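Local coordinates for protein transcriptional activator ToxR (Vibrio vulnificus, PDB 6UTC) that activates transcription as a membrane-spanning regulator of Vibrio, its periplasmic domain probably acting as a sensor that interacts with ToxS and bile salts, at residues Glu20-Val25 against Gln45-Tyr50; Pro41-Cys46 against Asn71-Asn76. All coordinates share one frame; numbering follows the deposited sequence.

Both contacts seat helix 40-52 against the same five-stranded mixed sheet, and their centres lie about 10 Å apart. Contact 2 uses the N-terminal part of the helix, Pro41-Cys46, and sets it on strand 72-78; contact 1 takes the following turn, Gln45-Tyr50, to the hairpin joining strands 16-22 and 25-30 at one margin of the sheet. Along the chain the hairpin comes first, then the helix, then strand 72-78. Gln45 and Cys46 belong to both helical segments, and a salt bridge from Glu20 to Arg44 runs between the two contacts. Because Cys46 is disulfide-bonded to Cys103, the C-terminal end of this periplasmic domain is tied covalently to the same helix.

Contact 1: Glu20-Val25 against Gln45-Tyr50; sequences ENVNGV and QCVNKY
Val47 pushes its CG1 methyl into the corner between Val22 and Val25, overlapping both valines at the turn of a beta hairpin. This is helix-on-sheet packing in the alpha-beta periplasmic domain: helix 40-52 lies over the tight turn that joins strand 16-22 to strand 25-30. Val47 CG1 sits 3.9 Å from Val22 CG1, the two side chains crossing obliquely. Toward Val25 the approach is tip to tip, with Val47 CG1 4.0 Å from Val25 CG2. At chi1 173° the Val47 CG1 branch extends directly opposite the backbone N, and this places it, rather than CG2, between the two hairpin valines. No hydrogen bond crosses from hairpin to helix; the meeting is wholly apolar and buried. Val47 also touches Val63 of strand 62-67 and Tyr77 of strand 72-78, so the methyl contact belongs to a larger core.

The hairpin reverses through a type I' turn from Val22 to Val25, closed by a pair of backbone bonds: Val22 N gives to Val25 O at 2.8 Å and Val25 N to Val22 O at 3.0 Å. Asn23 and Gly24 occupy its two corners, both with positive phi. With their backbones paired this way, Val22 and Val25 both direct their side chains at the helix. Asn21, just before the turn, adds an Asx motif, in which its carboxamide reaches along the chain: Gly24 N donates to Asn21 OD1 at 2.9 Å, arriving in the carbonyl plane, although the N-H points well off line at 133°.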
loop_
_atom_site.group_PDB
_atom_site.type_symbol
_atom_site.label_atom_id
_atom_site.label_comp_id
_atom_site.label_asym_id
_atom_site.label_seq_id
_atom_site.Cartn_x
_atom_site.Cartn_y
_atom_site.Cartn_z
ATOM N N GLU A 20 -8.086 5.087 3.579
ATOM C CA GLU A 20 -7.455 6.201 4.262
ATOM C C GLU A 20 -6.562 6.905 3.261
ATOM O O GLU A 20 -5.973 6.259 2.396
ATOM C CB GLU A 20 -6.605 5.692 5.434
ATOM C CG GLU A 20 -6.021 6.780 6.309
ATOM C CD GLU A 20 -5.510 6.233 7.620
ATOM O OE1 GLU A 20 -6.269 5.504 8.291
ATOM O OE2 GLU A 20 -4.342 6.522 7.955
ATOM N N ASN A 21 -6.471 8.221 3.378
ATOM C CA ASN A 21 -5.424 8.966 2.704
ATOM C C ASN A 21 -4.250 9.065 3.670
ATOM O O ASN A 21 -4.379 9.655 4.752
ATOM C CB ASN A 21 -5.918 10.358 2.314
ATOM C CG ASN A 21 -4.974 11.053 1.380
ATOM O OD1 ASN A 21 -3.837 11.352 1.742
ATOM N ND2 ASN A 21 -5.429 11.312 0.158
ATOM N N VAL A 22 -3.129 8.454 3.310
ATOM C CA VAL A 22 -1.944 8.419 4.164
ATOM C C VAL A 22 -0.896 9.313 3.511
ATOM O O VAL A 22 -0.233 8.906 2.553
ATOM C CB VAL A 22 -1.424 6.991 4.357
ATOM C CG1 VAL A 22 -0.206 7.000 5.264
ATOM C CG2 VAL A 22 -2.504 6.100 4.944
ATOM N N ASN A 23 -0.756 10.545 4.012
ATOM C CA ASN A 23 0.276 11.477 3.546
ATOM C C ASN A 23 0.246 11.658 2.028
ATOM O O ASN A 23 1.274 11.606 1.347
ATOM C CB ASN A 23 1.662 11.058 4.033
ATOM C CG ASN A 23 1.821 11.227 5.528
ATOM O OD1 ASN A 23 1.307 12.183 6.107
ATOM N ND2 ASN A 23 2.525 10.300 6.160
ATOM N N GLY A 24 -0.958 11.854 1.495
ATOM C CA GLY A 24 -1.138 12.086 0.076
ATOM C C GLY A 24 -1.300 10.839 -0.769
ATOM O O GLY A 24 -1.602 10.957 -1.965
ATOM N N VAL A 25 -1.085 9.656 -0.203
ATOM C CA VAL A 25 -1.246 8.395 -0.914
ATOM C C VAL A 25 -2.630 7.859 -0.577
ATOM O O VAL A 25 -2.962 7.669 0.601
ATOM C CB VAL A 25 -0.154 7.384 -0.525
ATOM C CG1 VAL A 25 -0.343 6.078 -1.296
ATOM C CG2 VAL A 25 1.237 7.964 -0.776
ATOM N N GLN A 45 2.860 2.120 8.150
ATOM C CA GLN A 45 4.309 1.998 8.213
ATOM C C GLN A 45 4.886 1.705 6.841
ATOM O O GLN A 45 5.914 2.273 6.456
ATOM C CB GLN A 45 4.716 0.912 9.205
ATOM C CG GLN A 45 6.233 0.713 9.300
ATOM C CD GLN A 45 6.931 1.838 10.045
ATOM O OE1 GLN A 45 6.322 2.860 10.380
ATOM N NE2 GLN A 45 8.218 1.653 10.317
ATOM N N CYS A 46 4.229 0.828 6.086
ATOM C CA CYS A 46 4.698 0.489 4.747
ATOM C C CYS A 46 4.705 1.714 3.839
ATOM O O CYS A 46 5.687 1.974 3.139
ATOM C CB CYS A 46 3.822 -0.620 4.170
ATOM S SG CYS A 46 4.509 -1.407 2.692
ATOM N N VAL A 47 3.627 2.495 3.863
ATOM C CA VAL A 47 3.579 3.716 3.062
ATOM C C VAL A 47 4.668 4.687 3.502
ATOM O O VAL A 47 5.337 5.312 2.668
ATOM C CB VAL A 47 2.172 4.328 3.127
ATOM C CG1 VAL A 47 2.129 5.703 2.439
ATOM C CG2 VAL A 47 1.156 3.359 2.501
ATOM N N ASN A 48 4.874 4.818 4.818
ATOM C CA ASN A 48 5.957 5.661 5.339
ATOM C C ASN A 48 7.308 5.245 4.767
ATOM O O ASN A 48 8.082 6.084 4.289
ATOM C CB ASN A 48 5.977 5.546 6.869
ATOM C CG ASN A 48 7.199 6.218 7.516
ATOM O OD1 ASN A 48 8.316 5.688 7.487
ATOM N ND2 ASN A 48 6.975 7.370 8.123
ATOM N N LYS A 49 7.621 3.952 4.827
ATOM C CA LYS A 49 8.927 3.492 4.371
ATOM C C LYS A 49 9.049 3.591 2.857
ATOM O O LYS A 49 10.127 3.904 2.332
ATOM C CB LYS A 49 9.187 2.063 4.843
ATOM C CG LYS A 49 9.037 1.869 6.337
ATOM C CD LYS A 49 9.754 2.929 7.145
ATOM C CE LYS A 49 11.249 2.747 7.107
ATOM N NZ LYS A 49 11.921 3.691 8.055
ATOM N N TYR A 50 7.952 3.350 2.137
ATOM C CA TYR A 50 8.000 3.430 0.685
ATOM C C TYR A 50 8.263 4.853 0.241
ATOM O O TYR A 50 9.001 5.085 -0.726
ATOM C CB TYR A 50 6.685 2.920 0.120
ATOM C CG TYR A 50 6.702 2.673 -1.369
ATOM C CD1 TYR A 50 7.183 1.479 -1.880
ATOM C CD2 TYR A 50 6.218 3.618 -2.257
ATOM C CE1 TYR A 50 7.196 1.229 -3.238
ATOM C CE2 TYR A 50 6.223 3.375 -3.628
ATOM C CZ TYR A 50 6.711 2.174 -4.102
ATOM O OH TYR A 50 6.725 1.900 -5.457
#

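Contact 2: Pro41-Cys46 against Asn71-Asn76; sequences PSIRQC and NQLILN
Ile43 leaves helix 40-52 beside strand 72-78 and bends its longer branch over to meet it. Its CB makes no close approach to the strand; the touching begins at CG1, which stands anti to the carbonyl carbon (chi1 -66°) and is thereby carried toward the sheet. There Ile43 CG1 lies 3.6 Å from Leu73 CD2, and 4.2 Å from Leu75 CD2. At the tip, Ile43 CD1 stays with the same Leu73 methyl, 3.8 Å from Leu73 CD2, so that one leucine methyl rests against two successive carbons of the isoleucine. The Ile43 and Leu73 side chains cross at about a right angle, whereas Leu75 meets Ile43 more slantwise.

Alternate residues of the strand, Leu73 and Leu75, face the helix, as expected where a helix covers one face of a beta sheet. The short segments run broadly in the same direction, their axes 38° apart and 11.1 Å at closest approach, a separation bridged by these side chains. Leu73 also touches Leu36 and Trp39, which precede the helix, while Leu75 rests on Val63 and Ala65 of the neighbouring strand.

One helical turn beyond Ile43, Cys46 takes the other branch of Leu75. Its sulfur, bonded to Cys103, also packs against the sheet: Cys46 SG is 3.6 Å from Leu75 CD1, and Cys46 CB follows at 4.0 Å from Leu75 CD1.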
loop_
_atom_site.group_PDB
_atom_site.type_symbol
_atom_site.label_atom_id
_atom_site.label_comp_id
_atom_site.label_asym_id
_atom_site.label_seq_id
_atom_site.Cartn_x
_atom_site.Cartn_y
_atom_site.Cartn_z
ATOM N N PRO A 41 -2.211 -0.060 10.852
ATOM C CA PRO A 41 -0.892 0.350 11.350
ATOM C C PRO A 41 0.245 -0.183 10.502
ATOM O O PRO A 41 1.229 0.533 10.269
ATOM C CB PRO A 41 -0.879 -0.184 12.788
ATOM C CG PRO A 41 -2.300 -0.209 13.168
ATOM C CD PRO A 41 -3.024 -0.657 11.926
ATOM N N SER A 42 0.119 -1.420 10.004
ATOM C CA SER A 42 1.131 -1.969 9.108
ATOM C C SER A 42 1.142 -1.239 7.780
ATOM O O SER A 42 2.215 -0.938 7.251
ATOM C CB SER A 42 0.866 -3.445 8.834
ATOM O OG SER A 42 0.929 -4.204 10.023
ATOM N N ILE A 43 -0.041 -0.977 7.216
ATOM C CA ILE A 43 -0.105 -0.258 5.948
ATOM C C ILE A 43 0.529 1.117 6.087
ATOM O O ILE A 43 1.284 1.553 5.215
ATOM C CB ILE A 43 -1.555 -0.176 5.433
ATOM C CG1 ILE A 43 -2.087 -1.563 5.061
ATOM C CG2 ILE A 43 -1.622 0.739 4.212
ATOM C CD1 ILE A 43 -3.582 -1.564 4.795
ATOM N N ARG A 44 0.229 1.824 7.183
ATOM C CA ARG A 44 0.797 3.156 7.371
ATOM C C ARG A 44 2.315 3.108 7.445
ATOM O O ARG A 44 3.000 3.959 6.870
ATOM C CB ARG A 44 0.216 3.814 8.626
ATOM C CG ARG A 44 -1.256 4.181 8.497
ATOM C CD ARG A 44 -1.799 4.660 9.826
ATOM N NE ARG A 44 -3.260 4.722 9.822
ATOM C CZ ARG A 44 -4.034 4.121 10.712
ATOM N NH1 ARG A 44 -3.512 3.416 11.713
ATOM N NH2 ARG A 44 -5.352 4.223 10.600
ATOM N N GLN A 45 2.860 2.120 8.150
ATOM C CA GLN A 45 4.309 1.998 8.213
ATOM C C GLN A 45 4.886 1.705 6.841
ATOM O O GLN A 45 5.914 2.273 6.456
ATOM C CB GLN A 45 4.716 0.912 9.205
ATOM C CG GLN A 45 6.233 0.713 9.300
ATOM C CD GLN A 45 6.931 1.838 10.045
ATOM O OE1 GLN A 45 6.322 2.860 10.380
ATOM N NE2 GLN A 45 8.218 1.653 10.317
ATOM N N CYS A 46 4.229 0.828 6.086
ATOM C CA CYS A 46 4.698 0.489 4.747
ATOM C C CYS A 46 4.705 1.714 3.839
ATOM O O CYS A 46 5.687 1.974 3.139
ATOM C CB CYS A 46 3.822 -0.620 4.170
ATOM S SG CYS A 46 4.509 -1.407 2.692
ATOM N N ASN A 71 -2.776 -14.287 7.065
ATOM C CA ASN A 71 -1.630 -13.566 7.595
ATOM C C ASN A 71 -0.856 -12.790 6.537
ATOM O O ASN A 71 0.228 -12.288 6.836
ATOM C CB ASN A 71 -0.696 -14.504 8.368
ATOM C CG ASN A 71 -0.079 -15.574 7.491
ATOM O OD1 ASN A 71 -0.295 -15.617 6.281
ATOM N ND2 ASN A 71 0.702 -16.456 8.109
ATOM N N GLN A 72 -1.392 -12.668 5.323
ATOM C CA GLN A 72 -0.695 -12.018 4.219
ATOM C C GLN A 72 -1.585 -10.961 3.579
ATOM O O GLN A 72 -2.762 -11.220 3.298
ATOM C CB GLN A 72 -0.268 -13.035 3.162
ATOM C CG GLN A 72 0.689 -12.468 2.137
ATOM C CD GLN A 72 1.469 -13.541 1.390
ATOM O OE1 GLN A 72 2.112 -13.258 0.378
ATOM N NE2 GLN A 72 1.410 -14.777 1.881
ATOM N N LEU A 73 -1.014 -9.785 3.345
ATOM C CA LEU A 73 -1.675 -8.674 2.674
ATOM C C LEU A 73 -0.892 -8.307 1.420
ATOM O O LEU A 73 0.344 -8.306 1.434
ATOM C CB LEU A 73 -1.721 -7.464 3.614
ATOM C CG LEU A 73 -2.480 -6.235 3.089
ATOM C CD1 LEU A 73 -3.986 -6.461 3.224
ATOM C CD2 LEU A 73 -2.078 -4.967 3.814
ATOM N N ILE A 74 -1.607 -8.012 0.334
ATOM C CA ILE A 74 -1.013 -7.544 -0.910
ATOM C C ILE A 74 -1.182 -6.035 -0.988
ATOM O O ILE A 74 -2.293 -5.519 -0.799
ATOM C CB ILE A 74 -1.676 -8.221 -2.120
ATOM C CG1 ILE A 74 -1.740 -9.739 -1.928
ATOM C CG2 ILE A 74 -0.950 -7.844 -3.396
ATOM C CD1 ILE A 74 -0.391 -10.379 -1.680
ATOM N N LEU A 75 -0.090 -5.320 -1.255
ATOM C CA LEU A 75 -0.141 -3.881 -1.496
ATOM C C LEU A 75 0.412 -3.598 -2.883
ATOM O O LEU A 75 1.549 -3.971 -3.190
ATOM C CB LEU A 75 0.688 -3.126 -0.458
ATOM C CG LEU A 75 0.158 -3.190 0.968
ATOM C CD1 LEU A 75 1.148 -2.574 1.948
ATOM C CD2 LEU A 75 -1.189 -2.502 1.076
ATOM N N ASN A 76 -0.382 -2.943 -3.713
ATOM C CA ASN A 76 0.029 -2.581 -5.063
ATOM C C ASN A 76 0.198 -1.067 -5.115
ATOM O O ASN A 76 -0.792 -0.324 -5.067
ATOM C CB ASN A 76 -0.993 -3.079 -6.081
ATOM C CG ASN A 76 -0.689 -4.493 -6.550
ATOM O OD1 ASN A 76 0.226 -4.703 -7.348
ATOM N ND2 ASN A 76 -1.413 -5.460 -6.037
#